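Local coordinates for flap endonuclease 1 (Desulfurococcus amylolyticus, PDB 3ORY), which probably cleaves the single-stranded 5' flaps of branched DNA formed during replication and repair, as flap endonucleases of the XPG family do, at residues R108-Y119 / A131-K140. Residues are numbered along the deposited sequence; the frame is centred on the assembly and turned at random.
Sequences RKAVKEEAAKKY and ARRYAMMSAK
Tyr-134 lays one face of its ring against Lys-118, whose CB stands 3.4 Å from the ring centroid and only 10° off the normal, a CH-pi contact. Beyond CB the lysine chain bends at chi2 and chi3 and crosses the same ring, bringing Lys-118 CE to 3.6 Å from Tyr-134 OH. Next to it, Tyr-119 CB packs on Tyr-134 CB, and the Tyr-119 ring turns its edge to the carbonyl of Ala-131, with CD1 3.3 Å from that O in the ring plane, while CE1 touches the methyl of Ala-135. Ala-115 CB meets Tyr-134 O. At the other end Arg-108 reaches across, its chain extended from CG to NE with CG anti to the backbone N (chi1 -175°), and grips Ser-138 O side-on through NE and NH2, each 3.2 Å from that oxygen. Both bonds are bent (142-144° at the hydrogen); NH2 comes in nearly along the C=O direction, while NE stands above the carbonyl plane. Lys-112 CD and Lys-140 CG lie against opposite faces of the guanidinium, each toward the rim, and Lys-140 CE approaches NH1 and NH2, although the like charges of Lys-140 NZ and Arg-108 NH2 are 4.5 Å apart. Ser-138 OG touches both Val-111 CG1 and Lys-112 CG. A leucine in place of Arg-108 would probably leave Ser-138 O without either of its two donors and Lys-140 without the flat group it packs on. The contact joins the long helix 102-125 to helix 128-134 and the extended chain leading to helix 143-156, the two sides of a projecting element consistent with the helical arch of flap endonucleases, through which the 5' flap probably passes; at its base Met-137 O bonds to Arg-54 and Ala-139 rests on Ile-68.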
loop_
_atom_site.group_PDB
_atom_site.type_symbol
_atom_site.label_atom_id
_atom_site.label_comp_id
_atom_site.label_asym_id
_atom_site.label_seq_id
_atom_site.Cartn_x
_atom_site.Cartn_y
_atom_site.Cartn_z
ATOM N N ARG A 108 -3.799 -5.853 10.586
ATOM C CA ARG A 108 -3.999 -7.274 10.270
ATOM C C ARG A 108 -4.899 -7.978 11.300
ATOM O O ARG A 108 -5.857 -8.664 10.931
ATOM C CB ARG A 108 -2.652 -7.998 10.134
ATOM C CG ARG A 108 -2.797 -9.436 9.704
ATOM C CD ARG A 108 -1.477 -10.183 9.652
ATOM N NE ARG A 108 -1.746 -11.621 9.562
ATOM C CZ ARG A 108 -1.936 -12.424 10.612
ATOM N NH1 ARG A 108 -1.872 -11.941 11.855
ATOM N NH2 ARG A 108 -2.186 -13.719 10.421
ATOM N N LYS A 109 -4.590 -7.797 12.585
ATOM C CA LYS A 109 -5.398 -8.372 13.662
ATOM C C LYS A 109 -6.868 -7.927 13.575
ATOM O O LYS A 109 -7.769 -8.759 13.698
ATOM C CB LYS A 109 -4.791 -8.061 15.034
ATOM C CG LYS A 109 -5.583 -8.616 16.236
ATOM C CD LYS A 109 -4.667 -9.389 17.201
ATOM C CE LYS A 109 -5.379 -9.766 18.514
ATOM N NZ LYS A 109 -5.427 -8.606 19.462
ATOM N N ALA A 110 -7.102 -6.637 13.329
ATOM C CA ALA A 110 -8.473 -6.113 13.198
ATOM C C ALA A 110 -9.240 -6.724 12.020
ATOM O O ALA A 110 -10.414 -7.079 12.163
ATOM C CB ALA A 110 -8.476 -4.586 13.104
ATOM N N VAL A 111 -8.581 -6.838 10.866
ATOM C CA VAL A 111 -9.188 -7.461 9.681
ATOM C C VAL A 111 -9.584 -8.916 9.970
ATOM O O VAL A 111 -10.715 -9.324 9.684
ATOM C CB VAL A 111 -8.263 -7.352 8.428
ATOM C CG1 VAL A 111 -8.600 -8.403 7.379
ATOM C CG2 VAL A 111 -8.363 -5.965 7.822
ATOM N N LYS A 112 -8.663 -9.671 10.569
ATOM C CA LYS A 112 -8.894 -11.080 10.937
ATOM C C LYS A 112 -10.067 -11.281 11.892
ATOM O O LYS A 112 -10.865 -12.207 11.707
ATOM C CB LYS A 112 -7.641 -11.678 11.576
ATOM C CG LYS A 112 -6.540 -12.028 10.606
ATOM C CD LYS A 112 -5.250 -12.384 11.345
ATOM C CE LYS A 112 -5.444 -13.451 12.413
ATOM N NZ LYS A 112 -5.793 -14.795 11.850
ATOM N N GLU A 113 -10.153 -10.433 12.915
ATOM C CA GLU A 113 -11.259 -10.473 13.876
ATOM C C GLU A 113 -12.604 -10.184 13.203
ATOM O O GLU A 113 -13.595 -10.861 13.485
ATOM C CB GLU A 113 -11.023 -9.494 15.031
ATOM C CG GLU A 113 -9.936 -9.957 16.008
ATOM C CD GLU A 113 -9.688 -8.983 17.154
ATOM O OE1 GLU A 113 -10.542 -8.102 17.412
ATOM O OE2 GLU A 113 -8.630 -9.111 17.812
ATOM N N GLU A 114 -12.620 -9.189 12.315
ATOM C CA GLU A 114 -13.818 -8.852 11.533
ATOM C C GLU A 114 -14.232 -9.981 10.575
ATOM O O GLU A 114 -15.400 -10.372 10.544
ATOM C CB GLU A 114 -13.636 -7.517 10.784
ATOM C CG GLU A 114 -14.800 -7.116 9.844
ATOM C CD GLU A 114 -16.145 -6.904 10.553
ATOM O OE1 GLU A 114 -16.176 -6.703 11.792
ATOM O OE2 GLU A 114 -17.191 -6.936 9.860
ATOM N N ALA A 115 -13.273 -10.496 9.811
ATOM C CA ALA A 115 -13.504 -11.637 8.923
ATOM C C ALA A 115 -14.031 -12.888 9.661
ATOM O O ALA A 115 -14.905 -13.588 9.140
ATOM C CB ALA A 115 -12.239 -11.973 8.139
ATOM N N ALA A 116 -13.502 -13.154 10.860
ATOM C CA ALA A 116 -13.922 -14.313 11.665
ATOM C C ALA A 116 -15.384 -14.212 12.086
ATOM O O ALA A 116 -16.113 -15.198 12.042
ATOM C CB ALA A 116 -13.031 -14.478 12.895
ATOM N N LYS A 117 -15.794 -13.013 12.496
ATOM C CA LYS A 117 -17.178 -12.735 12.878
ATOM C C LYS A 117 -18.114 -12.932 11.677
ATOM O O LYS A 117 -19.138 -13.610 11.785
ATOM C CB LYS A 117 -17.269 -11.324 13.474
ATOM C CG LYS A 117 -18.614 -10.608 13.385
ATOM C CD LYS A 117 -18.460 -9.177 13.927
ATOM C CE LYS A 117 -19.223 -8.139 13.096
ATOM N NZ LYS A 117 -20.679 -8.090 13.420
ATOM N N LYS A 118 -17.729 -12.365 10.532
ATOM C CA LYS A 118 -18.500 -12.488 9.292
ATOM C C LYS A 118 -18.565 -13.923 8.747
ATOM O O LYS A 118 -19.601 -14.342 8.219
ATOM C CB LYS A 118 -17.956 -11.540 8.221
ATOM C CG LYS A 118 -17.987 -10.043 8.568
ATOM C CD LYS A 118 -19.394 -9.511 8.848
ATOM C CE LYS A 118 -20.192 -9.300 7.573
ATOM N NZ LYS A 118 -21.537 -8.723 7.874
ATOM N N TYR A 119 -17.469 -14.675 8.872
ATOM C CA TYR A 119 -17.455 -16.081 8.455
ATOM C C TYR A 119 -18.445 -16.900 9.268
ATOM O O TYR A 119 -19.159 -17.744 8.720
ATOM C CB TYR A 119 -16.058 -16.705 8.575
ATOM C CG TYR A 119 -16.018 -18.181 8.215
ATOM C CD1 TYR A 119 -16.032 -18.589 6.884
ATOM C CD2 TYR A 119 -15.968 -19.172 9.209
ATOM C CE1 TYR A 119 -15.995 -19.937 6.543
ATOM C CE2 TYR A 119 -15.934 -20.538 8.871
ATOM C CZ TYR A 119 -15.942 -20.904 7.535
ATOM O OH TYR A 119 -15.907 -22.227 7.173
ATOM N N ALA A 131 -19.279 -17.195 2.927
ATOM C CA ALA A 131 -18.347 -18.024 3.682
ATOM C C ALA A 131 -16.971 -18.050 3.025
ATOM O O ALA A 131 -15.967 -17.786 3.680
ATOM C CB ALA A 131 -18.891 -19.431 3.840
ATOM N N ARG A 132 -16.940 -18.343 1.726
ATOM C CA ARG A 132 -15.696 -18.399 0.960
ATOM C C ARG A 132 -14.944 -17.062 0.966
ATOM O O ARG A 132 -13.715 -17.036 1.036
ATOM C CB ARG A 132 -15.988 -18.869 -0.467
ATOM C CG ARG A 132 -14.779 -19.357 -1.248
ATOM C CD ARG A 132 -15.157 -20.446 -2.256
ATOM N NE ARG A 132 -16.206 -20.038 -3.193
ATOM C CZ ARG A 132 -17.475 -20.439 -3.135
ATOM N NH1 ARG A 132 -17.879 -21.270 -2.182
ATOM N NH2 ARG A 132 -18.347 -20.005 -4.035
ATOM N N ARG A 133 -15.691 -15.963 0.919
ATOM C CA ARG A 133 -15.116 -14.619 0.929
ATOM C C ARG A 133 -14.500 -14.278 2.286
ATOM O O ARG A 133 -13.365 -13.797 2.361
ATOM C CB ARG A 133 -16.184 -13.586 0.569
ATOM C CG ARG A 133 -15.661 -12.156 0.413
ATOM C CD ARG A 133 -16.797 -11.155 0.199
ATOM N NE ARG A 133 -17.773 -11.635 -0.783
ATOM C CZ ARG A 133 -18.941 -11.048 -1.046
ATOM N NH1 ARG A 133 -19.755 -11.574 -1.953
ATOM N NH2 ARG A 133 -19.300 -9.942 -0.402
ATOM N N TYR A 134 -15.248 -14.530 3.356
ATOM C CA TYR A 134 -14.789 -14.179 4.697
ATOM C C TYR A 134 -13.775 -15.173 5.272
ATOM O O TYR A 134 -13.110 -14.882 6.262
ATOM C CB TYR A 134 -15.981 -13.979 5.634
ATOM C CG TYR A 134 -16.865 -12.817 5.228
ATOM C CD1 TYR A 134 -16.322 -11.548 5.018
ATOM C CD2 TYR A 134 -18.244 -12.986 5.056
ATOM C CE1 TYR A 134 -17.125 -10.476 4.644
ATOM C CE2 TYR A 134 -19.059 -11.915 4.685
ATOM C CZ TYR A 134 -18.487 -10.666 4.482
ATOM O OH TYR A 134 -19.275 -9.600 4.117
ATOM N N ALA A 135 -13.658 -16.332 4.631
ATOM C CA ALA A 135 -12.724 -17.370 5.049
ATOM C C ALA A 135 -11.285 -17.086 4.629
ATOM O O ALA A 135 -10.354 -17.678 5.180
ATOM C CB ALA A 135 -13.161 -18.711 4.499
ATOM N N MET A 136 -11.107 -16.201 3.646
ATOM C CA MET A 136 -9.782 -15.924 3.088
ATOM C C MET A 136 -8.815 -15.467 4.173
ATOM O O MET A 136 -9.059 -14.471 4.846
ATOM C CB MET A 136 -9.859 -14.871 1.985
ATOM C CG MET A 136 -10.208 -15.419 0.612
ATOM S SD MET A 136 -10.371 -14.087 -0.593
ATOM C CE MET A 136 -8.714 -13.414 -0.642
ATOM N N MET A 137 -7.728 -16.210 4.349
ATOM C CA MET A 137 -6.779 -15.901 5.413
ATOM C C MET A 137 -5.931 -14.677 5.086
ATOM O O MET A 137 -5.565 -14.456 3.928
ATOM C CB MET A 137 -5.911 -17.116 5.770
ATOM C CG MET A 137 -4.942 -17.584 4.699
ATOM S SD MET A 137 -3.627 -18.609 5.414
ATOM C CE MET A 137 -2.514 -17.344 6.046
ATOM N N SER A 138 -5.643 -13.879 6.113
ATOM C CA SER A 138 -4.756 -12.731 5.983
ATOM C C SER A 138 -3.330 -13.210 6.196
ATOM O O SER A 138 -2.948 -13.574 7.313
ATOM C CB SER A 138 -5.101 -11.660 7.017
ATOM O OG SER A 138 -6.473 -11.312 6.949
ATOM N N ALA A 139 -2.554 -13.232 5.119
ATOM C CA ALA A 139 -1.176 -13.693 5.187
ATOM C C ALA A 139 -0.285 -12.681 5.917
ATOM O O ALA A 139 -0.478 -11.467 5.794
ATOM C CB ALA A 139 -0.646 -13.974 3.788
ATOM N N LYS A 140 0.670 -13.184 6.691
ATOM C CA LYS A 140 1.669 -12.332 7.335
ATOM C C LYS A 140 2.808 -12.015 6.364
ATOM O O LYS A 140 3.318 -12.901 5.681
ATOM C CB LYS A 140 2.237 -13.010 8.585
ATOM C CG LYS A 140 1.270 -13.106 9.748
ATOM C CD LYS A 140 1.776 -14.031 10.872
ATOM C CE LYS A 140 0.757 -14.127 12.030
ATOM N NZ LYS A 140 1.119 -15.130 13.069
#